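Local structure of transcriptional regulator (Streptococcus pneumoniae, 2GNP) at residues K164-W169 and D176-L181; I38-I43 and L69-D74; N58-F63 and K145-D150. The protein is probably a transcriptional regulator whose Rossmann-like domain may bind a sugar or related effector, though its ligand has not been established. All coordinates share one frame; numbering follows the deposited sequence.

Interaction 1 of 3, residues K164-W169 and D176-L181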
ATOM      1  N   LYS A 164       5.901   1.758 -16.622  1.00 26.68           N
ATOM      2  CA  LYS A 164       5.966   2.900 -15.738  1.00 27.94           C
ATOM      3  C   LYS A 164       6.134   2.456 -14.297  1.00 27.59           C
ATOM      4  O   LYS A 164       6.757   3.163 -13.498  1.00 27.51           O
ATOM      5  CB  LYS A 164       4.694   3.724 -15.871  1.00 28.69           C
ATOM      6  CG  LYS A 164       4.640   4.636 -17.088  1.00 33.80           C
ATOM      7  CD  LYS A 164       3.841   5.933 -16.783  1.00 37.92           C
ATOM      8  CE  LYS A 164       2.543   5.668 -15.997  1.00 40.37           C
ATOM      9  NZ  LYS A 164       1.770   6.907 -15.545  1.00 41.51           N
ATOM     10  N   GLY A 165       5.558   1.296 -13.958  1.00 25.81           N
ATOM     11  CA  GLY A 165       5.720   0.721 -12.621  1.00 25.10           C
ATOM     12  C   GLY A 165       7.159   0.279 -12.370  1.00 23.33           C
ATOM     13  O   GLY A 165       7.727   0.553 -11.312  1.00 23.75           O
ATOM     14  N   LYS A 166       7.759  -0.403 -13.342  1.00 22.49           N
ATOM     15  CA  LYS A 166       9.153  -0.798 -13.262  1.00 22.14           C
ATOM     16  C   LYS A 166      10.081   0.425 -13.190  1.00 22.24           C
ATOM     17  O   LYS A 166      11.142   0.351 -12.611  1.00 21.49           O
ATOM     18  CB  LYS A 166       9.562  -1.669 -14.447  1.00 22.48           C
ATOM     19  CG  LYS A 166       8.880  -3.013 -14.522  1.00 24.32           C
ATOM     20  CD  LYS A 166       9.611  -3.904 -15.526  1.00 28.52           C
ATOM     21  CE  LYS A 166       8.858  -4.045 -16.796  1.00 32.80           C
ATOM     22  NZ  LYS A 166       7.824  -5.129 -16.622  1.00 32.92           N
ATOM     23  N   HIS A 167       9.656   1.547 -13.779  1.00 21.63           N
ATOM     24  CA  HIS A 167      10.458   2.784 -13.750  1.00 22.88           C
ATOM     25  C   HIS A 167      11.053   3.198 -12.397  1.00 22.87           C
ATOM     26  O   HIS A 167      12.269   3.461 -12.309  1.00 22.96           O
ATOM     27  CB  HIS A 167       9.636   3.955 -14.316  1.00 22.91           C
ATOM     28  CG  HIS A 167      10.373   5.252 -14.323  1.00 23.11           C
ATOM     29  ND1 HIS A 167      11.400   5.509 -15.200  1.00 23.62           N
ATOM     30  CD2 HIS A 167      10.232   6.365 -13.558  1.00 24.23           C
ATOM     31  CE1 HIS A 167      11.864   6.730 -14.980  1.00 24.58           C
ATOM     32  NE2 HIS A 167      11.187   7.261 -13.975  1.00 23.72           N
ATOM     33  N   GLN A 168      10.201   3.272 -11.364  1.00 22.89           N
ATOM     34  CA  GLN A 168      10.612   3.726 -10.021  1.00 23.71           C
ATOM     35  C   GLN A 168      11.707   2.842  -9.396  1.00 21.91           C
ATOM     36  O   GLN A 168      12.451   3.285  -8.518  1.00 21.35           O
ATOM     37  CB  GLN A 168       9.387   3.831  -9.091  1.00 25.16           C
ATOM     38  CG  GLN A 168       8.207   4.600  -9.727  1.00 31.80           C
ATOM     39  CD  GLN A 168       8.353   6.124  -9.609  1.00 39.05           C
ATOM     40  OE1 GLN A 168       9.472   6.670  -9.556  1.00 41.63           O
ATOM     41  NE2 GLN A 168       7.204   6.821  -9.572  1.00 41.31           N
ATOM     42  N   TRP A 169      11.839   1.634  -9.940  1.00 20.66           N
ATOM     43  CA  TRP A 169      12.725   0.584  -9.405  1.00 21.26           C
ATOM     44  C   TRP A 169      14.050   0.424 -10.128  1.00 21.45           C
ATOM     45  O   TRP A 169      14.887  -0.418  -9.746  1.00 21.05           O
ATOM     46  CB  TRP A 169      11.976  -0.752  -9.358  1.00 21.70           C
ATOM     47  CG  TRP A 169      10.910  -0.715  -8.324  1.00 19.13           C
ATOM     48  CD1 TRP A 169       9.563  -0.477  -8.520  1.00 21.95           C
ATOM     49  CD2 TRP A 169      11.095  -0.847  -6.907  1.00 16.78           C
ATOM     50  NE1 TRP A 169       8.910  -0.487  -7.306  1.00 20.76           N
ATOM     51  CE2 TRP A 169       9.820  -0.699  -6.303  1.00 19.10           C
ATOM     52  CE3 TRP A 169      12.215  -1.084  -6.098  1.00 21.63           C
ATOM     53  CZ2 TRP A 169       9.622  -0.790  -4.909  1.00 22.30           C
ATOM     54  CZ3 TRP A 169      12.022  -1.214  -4.698  1.00 23.79           C
ATOM     55  CH2 TRP A 169      10.709  -1.054  -4.130  1.00 24.21           C
ATOM     56  N   ASP A 176      19.142  -8.413 -13.749  1.00 29.07           N
ATOM     57  CA  ASP A 176      18.732  -9.788 -13.422  1.00 28.98           C
ATOM     58  C   ASP A 176      17.486  -9.961 -12.528  1.00 27.63           C
ATOM     59  O   ASP A 176      16.715 -10.894 -12.729  1.00 25.48           O
ATOM     60  CB  ASP A 176      19.887 -10.590 -12.866  1.00 30.79           C
ATOM     61  CG  ASP A 176      20.656 -11.313 -13.955  1.00 36.10           C
ATOM     62  OD1 ASP A 176      21.565 -10.678 -14.559  1.00 39.11           O
ATOM     63  OD2 ASP A 176      20.342 -12.510 -14.190  1.00 41.04           O
ATOM     64  N   ASP A 177      17.315  -9.090 -11.523  1.00 25.59           N
ATOM     65  CA  ASP A 177      16.074  -9.049 -10.740  1.00 24.13           C
ATOM     66  C   ASP A 177      14.864  -8.917 -11.657  1.00 21.87           C
ATOM     67  O   ASP A 177      13.872  -9.668 -11.522  1.00 20.85           O
ATOM     68  CB  ASP A 177      16.083  -7.844  -9.784  1.00 24.04           C
ATOM     69  CG  ASP A 177      17.054  -8.020  -8.588  1.00 26.25           C
ATOM     70  OD1 ASP A 177      17.292  -9.174  -8.153  1.00 26.72           O
ATOM     71  OD2 ASP A 177      17.531  -6.980  -8.057  1.00 25.67           O
ATOM     72  N   PHE A 178      14.925  -7.944 -12.562  1.00 21.97           N
ATOM     73  CA  PHE A 178      13.789  -7.705 -13.483  1.00 22.38           C
ATOM     74  C   PHE A 178      13.527  -8.918 -14.345  1.00 23.38           C
ATOM     75  O   PHE A 178      12.372  -9.297 -14.552  1.00 22.67           O
ATOM     76  CB  PHE A 178      14.033  -6.484 -14.365  1.00 22.16           C
ATOM     77  CG  PHE A 178      13.808  -5.175 -13.667  1.00 21.24           C
ATOM     78  CD1 PHE A 178      12.516  -4.801 -13.244  1.00 21.82           C
ATOM     79  CD2 PHE A 178      14.867  -4.320 -13.443  1.00 22.24           C
ATOM     80  CE1 PHE A 178      12.304  -3.570 -12.629  1.00 20.28           C
ATOM     81  CE2 PHE A 178      14.672  -3.072 -12.798  1.00 21.42           C
ATOM     82  CZ  PHE A 178      13.378  -2.710 -12.411  1.00 18.63           C
ATOM     83  N   LYS A 179      14.592  -9.537 -14.850  1.00 23.97           N
ATOM     84  CA  LYS A 179      14.399 -10.729 -15.683  1.00 25.42           C
ATOM     85  C   LYS A 179      13.688 -11.816 -14.932  1.00 24.11           C
ATOM     86  O   LYS A 179      12.709 -12.377 -15.423  1.00 24.80           O
ATOM     87  CB  LYS A 179      15.719 -11.250 -16.244  1.00 26.48           C
ATOM     88  CG  LYS A 179      16.177 -10.563 -17.532  1.00 28.74           C
ATOM     89  CD  LYS A 179      17.350 -11.367 -18.235  1.00 29.37           C
ATOM     90  CE  LYS A 179      18.392 -11.954 -17.275  1.00 37.00           C
ATOM     91  NZ  LYS A 179      18.033 -13.325 -16.712  1.00 39.17           N
ATOM     92  N   GLU A 180      14.130 -12.080 -13.703  1.00 22.31           N
ATOM     93  CA  GLU A 180      13.536 -13.115 -12.874  1.00 22.64           C
ATOM     94  C   GLU A 180      12.097 -12.776 -12.472  1.00 20.93           C
ATOM     95  O   GLU A 180      11.237 -13.644 -12.500  1.00 20.47           O
ATOM     96  CB  GLU A 180      14.387 -13.382 -11.634  1.00 23.34           C
ATOM     97  CG  GLU A 180      15.786 -13.882 -11.975  1.00 29.46           C
ATOM     98  CD  GLU A 180      15.749 -15.180 -12.811  1.00 32.93           C
ATOM     99  OE1 GLU A 180      14.757 -15.958 -12.688  1.00 31.76           O
ATOM    100  OE2 GLU A 180      16.727 -15.402 -13.563  1.00 35.50           O
ATOM    101  N   LEU A 181      11.843 -11.513 -12.101  1.00 18.43           N
ATOM    102  CA  LEU A 181      10.458 -11.077 -11.821  1.00 17.88           C
ATOM    103  C   LEU A 181       9.514 -11.260 -13.003  1.00 18.09           C
ATOM    104  O   LEU A 181       8.367 -11.659 -12.835  1.00 18.47           O
ATOM    105  CB  LEU A 181      10.429  -9.639 -11.319  1.00 17.96           C
ATOM    106  CG  LEU A 181      10.953  -9.501  -9.886  1.00 16.05           C
ATOM    107  CD1 LEU A 181      11.141  -7.983  -9.568  1.00 15.69           C
ATOM    108  CD2 LEU A 181      10.140 -10.230  -8.794  1.00 18.29           C
TER
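Lys166 meets Phe178 through the inner part of its chain, CB to CD. Its CB lies 3.8 Å from Phe178 CE1, and further out Lys166 CD comes within 3.8 Å of Phe178 CD1, the two side chains running antiparallel past one another. The lysine chain then bends at chi3 (-105°) and chi4, which carries its NZ away from the ring to the carbonyl oxygen of Phe161, where it is hydrogen-bonded; the same lysine makes a cation-pi contact with the Phe161 ring. The backbone takes part as well, Lys166 O lying 3.8 Å from Phe178 CZ in an oblique approach. That carbonyl already accepts a hydrogen bond from Trp169 N.

Three residues on, Trp169 completes the seat for the phenyl ring. Its CB is 3.9 Å from Phe178 CZ, and Trp169 O approaches the same CZ obliquely at 3.8 Å. The indole itself leads away from Phe178, with Gly165 O in plane at its edge and Phe194 packed against it edge-to-face. One aromatic side chain thus rests on a lysine stem, a CB and two carbonyl groups, with no hydrogen bond crossing between the segments. The arrangement is a local packing of two consecutive short helices: helix 163-167, which follows strand 153-160 of the Rossmann-like sheet, is joined to helix 175-183 through Phe178.

Interaction 2 of 3, residues I38-I43 and L69-D74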
ATOM      1  N   ILE A  38      -9.010  16.392 -10.583  1.00 22.88           N
ATOM      2  CA  ILE A  38     -10.289  16.347  -9.881  1.00 21.51           C
ATOM      3  C   ILE A  38     -10.553  14.903  -9.319  1.00 20.49           C
ATOM      4  O   ILE A  38     -11.068  14.737  -8.176  1.00 20.21           O
ATOM      5  CB  ILE A  38     -11.449  16.783 -10.826  1.00 22.13           C
ATOM      6  CG1 ILE A  38     -11.217  18.248 -11.237  1.00 22.21           C
ATOM      7  CG2 ILE A  38     -12.829  16.626 -10.108  1.00 21.32           C
ATOM      8  CD1 ILE A  38     -11.978  18.755 -12.510  1.00 22.77           C
ATOM      9  N   LEU A  39     -10.244  13.895 -10.138  1.00 20.50           N
ATOM     10  CA  LEU A  39     -10.495  12.517  -9.722  1.00 19.40           C
ATOM     11  C   LEU A  39      -9.587  12.211  -8.539  1.00 20.43           C
ATOM     12  O   LEU A  39     -10.074  11.724  -7.527  1.00 21.00           O
ATOM     13  CB  LEU A  39     -10.251  11.521 -10.855  1.00 19.63           C
ATOM     14  CG  LEU A  39     -10.395  10.046 -10.439  1.00 17.17           C
ATOM     15  CD1 LEU A  39     -11.793   9.700  -9.951  1.00 17.36           C
ATOM     16  CD2 LEU A  39     -10.044   9.121 -11.649  1.00 17.77           C
ATOM     17  N   SER A  40      -8.292  12.553  -8.634  1.00 21.63           N
ATOM     18  CA  SER A  40      -7.372  12.310  -7.495  1.00 21.66           C
ATOM     19  C   SER A  40      -7.813  13.060  -6.237  1.00 21.54           C
ATOM     20  O   SER A  40      -7.735  12.523  -5.132  1.00 20.56           O
ATOM     21  CB  SER A  40      -5.934  12.665  -7.902  1.00 21.63           C
ATOM     22  OG  SER A  40      -5.065  12.552  -6.778  1.00 25.53           O
ATOM     23  N   GLU A  41      -8.313  14.294  -6.374  1.00 20.64           N
ATOM     24  CA  GLU A  41      -8.862  14.983  -5.202  1.00 21.33           C
ATOM     25  C   GLU A  41     -10.022  14.215  -4.556  1.00 20.99           C
ATOM     26  O   GLU A  41     -10.126  14.132  -3.328  1.00 19.74           O
ATOM     27  CB  GLU A  41      -9.333  16.412  -5.556  1.00 22.93           C
ATOM     28  CG  GLU A  41      -9.551  17.353  -4.350  1.00 27.55           C
ATOM     29  CD  GLU A  41     -10.908  17.202  -3.665  1.00 32.42           C
ATOM     30  OE1 GLU A  41     -11.857  16.641  -4.265  1.00 35.27           O
ATOM     31  OE2 GLU A  41     -11.042  17.664  -2.508  1.00 36.14           O
ATOM     32  N   ARG A  42     -10.915  13.687  -5.386  1.00 19.46           N
ATOM     33  CA  ARG A  42     -12.137  13.069  -4.881  1.00 19.56           C
ATOM     34  C   ARG A  42     -11.796  11.802  -4.114  1.00 17.83           C
ATOM     35  O   ARG A  42     -12.333  11.581  -3.042  1.00 19.18           O
ATOM     36  CB  ARG A  42     -13.061  12.737  -6.031  1.00 19.40           C
ATOM     37  CG  ARG A  42     -14.533  12.504  -5.590  1.00 23.92           C
ATOM     38  CD  ARG A  42     -15.557  12.953  -6.707  1.00 28.75           C
ATOM     39  NE  ARG A  42     -15.297  12.193  -7.887  1.00 33.99           N
ATOM     40  CZ  ARG A  42     -15.168  12.647  -9.114  1.00 28.78           C
ATOM     41  NH1 ARG A  42     -15.373  13.946  -9.461  1.00 27.95           N
ATOM     42  NH2 ARG A  42     -14.863  11.758 -10.008  1.00 25.93           N
ATOM     43  N   ILE A  43     -10.871  11.026  -4.679  1.00 18.03           N
ATOM     44  CA  ILE A  43     -10.446   9.766  -4.077  1.00 18.38           C
ATOM     45  C   ILE A  43      -9.683  10.104  -2.794  1.00 17.77           C
ATOM     46  O   ILE A  43      -9.930   9.505  -1.752  1.00 18.32           O
ATOM     47  CB  ILE A  43      -9.580   8.941  -5.054  1.00 18.38           C
ATOM     48  CG1 ILE A  43     -10.429   8.426  -6.228  1.00 20.09           C
ATOM     49  CG2 ILE A  43      -8.881   7.777  -4.327  1.00 20.66           C
ATOM     50  CD1 ILE A  43      -9.617   7.854  -7.361  1.00 23.21           C
ATOM     51  N   LEU A  69      -0.641   8.023  -1.246  1.00 16.06           N
ATOM     52  CA  LEU A  69      -0.582   8.269   0.194  1.00 15.74           C
ATOM     53  C   LEU A  69      -0.297   9.743   0.446  1.00 14.70           C
ATOM     54  O   LEU A  69      -0.903  10.366   1.336  1.00 14.81           O
ATOM     55  CB  LEU A  69       0.466   7.364   0.846  1.00 13.92           C
ATOM     56  CG  LEU A  69       0.078   5.894   0.819  1.00 16.96           C
ATOM     57  CD1 LEU A  69       0.925   5.120   1.831  1.00 17.79           C
ATOM     58  CD2 LEU A  69      -1.430   5.654   0.880  1.00 17.32           C
ATOM     59  N   SER A  70       0.641  10.295  -0.319  1.00 16.61           N
ATOM     60  CA  SER A  70       0.978  11.719  -0.146  1.00 16.69           C
ATOM     61  C   SER A  70      -0.278  12.565  -0.351  1.00 17.49           C
ATOM     62  O   SER A  70      -0.569  13.493   0.402  1.00 15.65           O
ATOM     63  CB  SER A  70       2.090  12.121  -1.092  1.00 17.75           C
ATOM     64  OG  SER A  70       2.358  13.524  -0.952  1.00 17.91           O
ATOM     65  N   ASN A  71      -1.046  12.210  -1.371  1.00 17.74           N
ATOM     66  CA  ASN A  71      -2.273  12.966  -1.690  1.00 18.32           C
ATOM     67  C   ASN A  71      -3.311  12.903  -0.563  1.00 19.09           C
ATOM     68  O   ASN A  71      -4.040  13.856  -0.305  1.00 19.58           O
ATOM     69  CB  ASN A  71      -2.845  12.463  -3.022  1.00 19.66           C
ATOM     70  CG  ASN A  71      -1.966  12.808  -4.250  1.00 21.89           C
ATOM     71  OD1 ASN A  71      -1.047  13.681  -4.214  1.00 22.83           O
ATOM     72  ND2 ASN A  71      -2.274  12.154  -5.358  1.00 21.16           N
ATOM     73  N   LEU A  72      -3.406  11.759   0.141  1.00 16.81           N
ATOM     74  CA  LEU A  72      -4.377  11.713   1.200  1.00 18.40           C
ATOM     75  C   LEU A  72      -3.840  12.452   2.411  1.00 16.81           C
ATOM     76  O   LEU A  72      -4.603  13.165   3.056  1.00 17.51           O
ATOM     77  CB  LEU A  72      -4.812  10.266   1.490  1.00 20.02           C
ATOM     78  CG  LEU A  72      -4.252   9.401   2.585  1.00 20.68           C
ATOM     79  CD1 LEU A  72      -4.520   9.957   4.023  1.00 16.41           C
ATOM     80  CD2 LEU A  72      -4.793   7.926   2.412  1.00 22.17           C
ATOM     81  N   VAL A  73      -2.544  12.281   2.700  1.00 15.41           N
ATOM     82  CA  VAL A  73      -1.931  12.965   3.838  1.00 14.84           C
ATOM     83  C   VAL A  73      -2.112  14.498   3.723  1.00 16.21           C
ATOM     84  O   VAL A  73      -2.408  15.188   4.698  1.00 17.41           O
ATOM     85  CB  VAL A  73      -0.442  12.590   4.026  1.00 15.29           C
ATOM     86  CG1 VAL A  73       0.139  13.457   5.154  1.00 16.94           C
ATOM     87  CG2 VAL A  73      -0.364  11.108   4.464  1.00 11.90           C
ATOM     88  N   ASP A  74      -1.957  15.013   2.527  1.00 18.03           N
ATOM     89  CA  ASP A  74      -2.128  16.480   2.308  1.00 19.05           C
ATOM     90  C   ASP A  74      -3.524  16.942   2.785  1.00 19.50           C
ATOM     91  O   ASP A  74      -3.705  18.067   3.340  1.00 19.91           O
ATOM     92  CB  ASP A  74      -2.011  16.795   0.827  1.00 19.09           C
ATOM     93  CG  ASP A  74      -0.589  16.839   0.317  1.00 18.92           C
ATOM     94  OD1 ASP A  74       0.374  16.799   1.100  1.00 22.20           O
ATOM     95  OD2 ASP A  74      -0.434  16.945  -0.929  1.00 22.89           O
TER
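Ser40 reaches across to the side-chain amide of Asn71, and this one pair makes the whole contact between 38-43 and 69-74. The two segments belong to helices 36-54 and 67-75, which come before and after strand 60-63 in the chain, as part of the alternating helices and strands of a Rossmann-like fold. The buried surface is small, 58 Å² summed over both sides, and neither residue is deeply buried, so this is a polar touch between helix surfaces near the outside of the domain.

On the Ser40 side, the hydroxyl stands anti to its own backbone nitrogen (chi1 175°), extending toward the neighbouring helix. Tyr229, from a loop, also touches the Ser40 side chain and that of Ile43, about one turn further along the helix. On the other helix the CB of Asn71 points toward helix 36-54, and its side chain also packs on Ser44.

The helices also meet through Leu72, which touches Ala47 and Leu51 later in helix 36-54. Elsewhere on 69-74, Leu69, Ser70 and Val73 turn to helix 102-113, with Leu69 and Ser70 both touching Leu105. Helix 67-75 is therefore packed against two other helices, and the serine–asparagine pair is a surface contact on the side facing helix 36-54. The amide of Asn71 is probably turned over in the model, so the nature of the pair stays open: Ser40 OG and the atom modelled as Asn71 ND2 are 3.2 Å apart.

Interaction 3 of 3, residues N58-F63 and K145-D150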
ATOM      1  N   ASN A  58      -3.780   5.466  21.196  1.00 14.90           N
ATOM      2  CA  ASN A  58      -2.930   4.311  21.502  1.00 16.91           C
ATOM      3  C   ASN A  58      -2.554   3.463  20.253  1.00 16.54           C
ATOM      4  O   ASN A  58      -1.798   2.497  20.373  1.00 19.90           O
ATOM      5  CB  ASN A  58      -3.586   3.414  22.567  1.00 16.49           C
ATOM      6  CG  ASN A  58      -3.849   4.142  23.853  1.00 22.08           C
ATOM      7  OD1 ASN A  58      -2.991   4.893  24.354  1.00 23.55           O
ATOM      8  ND2 ASN A  58      -5.036   3.916  24.417  1.00 22.85           N
HETATM    9  N   MSE A  59      -3.031   3.828  19.091  1.00 16.83           N
HETATM   10  CA  MSE A  59      -2.816   2.971  17.906  1.00 18.25           C
HETATM   11  C   MSE A  59      -1.403   3.037  17.318  1.00 16.02           C
HETATM   12  O   MSE A  59      -0.761   4.097  17.392  1.00 15.08           O
HETATM   13  CB  MSE A  59      -3.824   3.350  16.865  1.00 18.57           C
HETATM   14  CG  MSE A  59      -5.216   2.867  17.283  1.00 24.44           C
HETATM   15 SE   MSE A  59      -6.205   3.009  15.720  0.75 27.18          SE
HETATM   16  CE  MSE A  59      -7.805   2.000  16.233  1.00 27.36           C
ATOM     17  N   LYS A  60      -0.944   1.883  16.771  1.00 14.29           N
ATOM     18  CA  LYS A  60       0.315   1.721  16.062  1.00 13.24           C
ATOM     19  C   LYS A  60      -0.061   1.640  14.589  1.00 12.66           C
ATOM     20  O   LYS A  60      -0.838   0.747  14.194  1.00 12.05           O
ATOM     21  CB  LYS A  60       1.010   0.443  16.540  1.00 15.90           C
ATOM     22  CG  LYS A  60       1.454   0.540  18.002  1.00 18.23           C
ATOM     23  CD  LYS A  60       2.144  -0.737  18.432  1.00 27.06           C
ATOM     24  CE  LYS A  60       3.606  -0.649  18.100  1.00 29.40           C
ATOM     25  NZ  LYS A  60       4.350  -1.731  18.804  1.00 35.12           N
ATOM     26  N   ILE A  61       0.480   2.587  13.797  1.00 11.36           N
ATOM     27  CA  ILE A  61       0.037   2.739  12.430  1.00 11.48           C
ATOM     28  C   ILE A  61       1.257   2.673  11.503  1.00 11.77           C
ATOM     29  O   ILE A  61       2.195   3.457  11.688  1.00 11.70           O
ATOM     30  CB  ILE A  61      -0.756   4.080  12.231  1.00 12.94           C
ATOM     31  CG1 ILE A  61      -2.001   4.152  13.146  1.00 12.88           C
ATOM     32  CG2 ILE A  61      -1.124   4.282  10.777  1.00 12.67           C
ATOM     33  CD1 ILE A  61      -2.571   5.581  13.355  1.00 15.96           C
ATOM     34  N   GLY A  62       1.226   1.751  10.538  1.00 10.15           N
ATOM     35  CA  GLY A  62       2.319   1.624   9.513  1.00 10.22           C
ATOM     36  C   GLY A  62       1.967   2.313   8.194  1.00 11.14           C
ATOM     37  O   GLY A  62       0.834   2.249   7.762  1.00 11.64           O
ATOM     38  N   PHE A  63       2.950   2.967   7.557  1.00 11.49           N
ATOM     39  CA  PHE A  63       2.715   3.573   6.230  1.00 12.95           C
ATOM     40  C   PHE A  63       3.685   2.954   5.240  1.00 14.64           C
ATOM     41  O   PHE A  63       4.846   2.664   5.619  1.00 11.66           O
ATOM     42  CB  PHE A  63       3.027   5.069   6.256  1.00 12.13           C
ATOM     43  CG  PHE A  63       1.785   5.914   6.373  1.00 12.33           C
ATOM     44  CD1 PHE A  63       1.028   5.837   7.519  1.00 15.26           C
ATOM     45  CD2 PHE A  63       1.323   6.686   5.302  1.00 11.90           C
ATOM     46  CE1 PHE A  63      -0.152   6.580   7.635  1.00 13.14           C
ATOM     47  CE2 PHE A  63       0.115   7.434   5.398  1.00 17.56           C
ATOM     48  CZ  PHE A  63      -0.597   7.376   6.573  1.00 15.42           C
ATOM     49  N   LYS A 145      10.983  -4.446  13.876  1.00 14.71           N
ATOM     50  CA  LYS A 145      10.557  -5.816  13.523  1.00 17.59           C
ATOM     51  C   LYS A 145       9.383  -6.309  14.316  1.00 16.03           C
ATOM     52  O   LYS A 145       8.468  -6.892  13.757  1.00 16.75           O
ATOM     53  CB  LYS A 145      11.745  -6.780  13.754  1.00 18.16           C
ATOM     54  CG  LYS A 145      11.421  -8.285  13.458  1.00 22.68           C
ATOM     55  CD  LYS A 145      12.708  -9.146  13.380  1.00 23.55           C
ATOM     56  CE  LYS A 145      12.366 -10.599  13.003  1.00 28.42           C
ATOM     57  NZ  LYS A 145      13.624 -11.325  12.590  1.00 34.07           N
ATOM     58  N   ASN A 146       9.416  -6.076  15.636  1.00 16.28           N
ATOM     59  CA  ASN A 146       8.347  -6.493  16.547  1.00 16.15           C
ATOM     60  C   ASN A 146       7.075  -5.698  16.292  1.00 16.41           C
ATOM     61  O   ASN A 146       5.998  -6.242  16.307  1.00 16.10           O
ATOM     62  CB  ASN A 146       8.776  -6.356  17.997  1.00 17.93           C
ATOM     63  CG  ASN A 146       9.782  -7.455  18.405  1.00 20.92           C
ATOM     64  OD1 ASN A 146       9.875  -8.482  17.727  1.00 22.66           O
ATOM     65  ND2 ASN A 146      10.471  -7.258  19.529  1.00 20.35           N
ATOM     66  N   SER A 147       7.244  -4.409  16.054  1.00 15.33           N
ATOM     67  CA  SER A 147       6.125  -3.554  15.775  1.00 15.34           C
ATOM     68  C   SER A 147       5.372  -3.961  14.502  1.00 14.23           C
ATOM     69  O   SER A 147       4.148  -3.880  14.446  1.00 14.26           O
ATOM     70  CB  SER A 147       6.543  -2.061  15.789  1.00 12.94           C
ATOM     71  OG  SER A 147       6.877  -1.596  17.121  1.00 16.06           O
ATOM     72  N   TRP A 148       6.085  -4.439  13.472  1.00 15.76           N
ATOM     73  CA  TRP A 148       5.391  -4.995  12.303  1.00 16.29           C
ATOM     74  C   TRP A 148       4.448  -6.154  12.595  1.00 18.01           C
ATOM     75  O   TRP A 148       3.567  -6.442  11.772  1.00 17.63           O
ATOM     76  CB  TRP A 148       6.414  -5.443  11.262  1.00 16.36           C
ATOM     77  CG  TRP A 148       7.128  -4.367  10.501  1.00 14.87           C
ATOM     78  CD1 TRP A 148       6.702  -3.043  10.270  1.00 12.00           C
ATOM     79  CD2 TRP A 148       8.324  -4.535   9.754  1.00 14.43           C
ATOM     80  NE1 TRP A 148       7.595  -2.395   9.486  1.00 13.70           N
ATOM     81  CE2 TRP A 148       8.619  -3.280   9.154  1.00 14.40           C
ATOM     82  CE3 TRP A 148       9.223  -5.628   9.561  1.00 16.06           C
ATOM     83  CZ2 TRP A 148       9.743  -3.072   8.369  1.00 15.28           C
ATOM     84  CZ3 TRP A 148      10.368  -5.405   8.764  1.00 13.03           C
ATOM     85  CH2 TRP A 148      10.614  -4.150   8.180  1.00 15.71           C
ATOM     86  N   LYS A 149       4.647  -6.818  13.737  1.00 17.48           N
ATOM     87  CA  LYS A 149       3.811  -7.949  14.138  1.00 19.63           C
ATOM     88  C   LYS A 149       2.599  -7.533  14.941  1.00 19.43           C
ATOM     89  O   LYS A 149       1.738  -8.365  15.205  1.00 20.60           O
ATOM     90  CB  LYS A 149       4.629  -9.029  14.858  1.00 19.67           C
ATOM     91  CG  LYS A 149       5.780  -9.549  13.946  1.00 22.46           C
ATOM     92  CD  LYS A 149       6.736 -10.485  14.650  1.00 24.60           C
ATOM     93  CE  LYS A 149       7.746 -11.125  13.677  1.00 26.60           C
ATOM     94  NZ  LYS A 149       7.220 -11.574  12.312  1.00 34.10           N
ATOM     95  N   ASP A 150       2.534  -6.271  15.347  1.00 17.88           N
ATOM     96  CA  ASP A 150       1.383  -5.863  16.124  1.00 19.37           C
ATOM     97  C   ASP A 150       0.830  -4.458  15.799  1.00 18.42           C
ATOM     98  O   ASP A 150       0.309  -3.721  16.674  1.00 19.69           O
ATOM     99  CB  ASP A 150       1.626  -6.112  17.622  1.00 21.79           C
ATOM    100  CG  ASP A 150       2.311  -5.008  18.264  1.00 27.18           C
ATOM    101  OD1 ASP A 150       3.240  -4.458  17.642  1.00 26.52           O
ATOM    102  OD2 ASP A 150       1.876  -4.650  19.390  1.00 35.75           O
TER
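The start of a parallel strand and the turn leading into its neighbour in the sheet meet here, at one end of the Rossmann-like core. Lys60 opens strand 60-63, while Ser147 and Asp150 are the first and last residues of a type I beta turn running from Ser147, in helix 142-147, toward strand 153-160. The turn is closed by Asp150 N donating to Ser147 O at 3.0 Å, and this brings both side chains up to the same lysine.

Lys60 NZ gives two hydrogen bonds across the contact. One goes to Ser147 OG at 3.0 Å; the other, to Asp150 OD1 at 3.2 Å, is also a salt bridge and uses the syn lone pair of that oxygen, the side facing OD2. The lysine gets there by a bend at chi3 (87°) in an otherwise extended outer chain, and its stem passes the aspartate as well, Lys60 CD lying 3.9 Å from Asp150 O. Asp150 holds its CG between its own backbone N and carbonyl carbon (chi1 86°), which brings the carboxylate nearer to the lysine than the CB direction alone would suggest. Ser147 OG has a further hydrogen-bond partner in Asn143 O, a turn earlier in its helix, so the hydroxyl links the ammonium group to the helix backbone.

Tyr87 of strand 85-88 touches both Lys60 and Ser147. Strand 60-63 lies in the sheet between 85-88 and 153-160, parallel to both, and Lys60 thus ties its start to Ser147 and Asp150, where the chain passes from helix 142-147 to strand 153-160.

How the interactions relate
All three contacts lie in one Rossmann-like domain, the putative sugar-binding region. Interactions 2 and 3 alternate along the chain: helix 36-54, strand 60-63 and helix 67-75 follow one another, and 145-150 comes much later. They also touch, since Phe63 packs on Leu69 and Val73, so the strand of interaction 3 packs directly against the helix of interaction 2 although their centres are 24 Å apart. Interaction 1 comes last in sequence, its centre 26 Å from that of interaction 2 and 29 Å from that of interaction 3. Interactions 2 and 3 thus share the packing around strand 60-63, whereas interaction 1 is a separate, local one beyond strand 153-160, into which 145-150 leads.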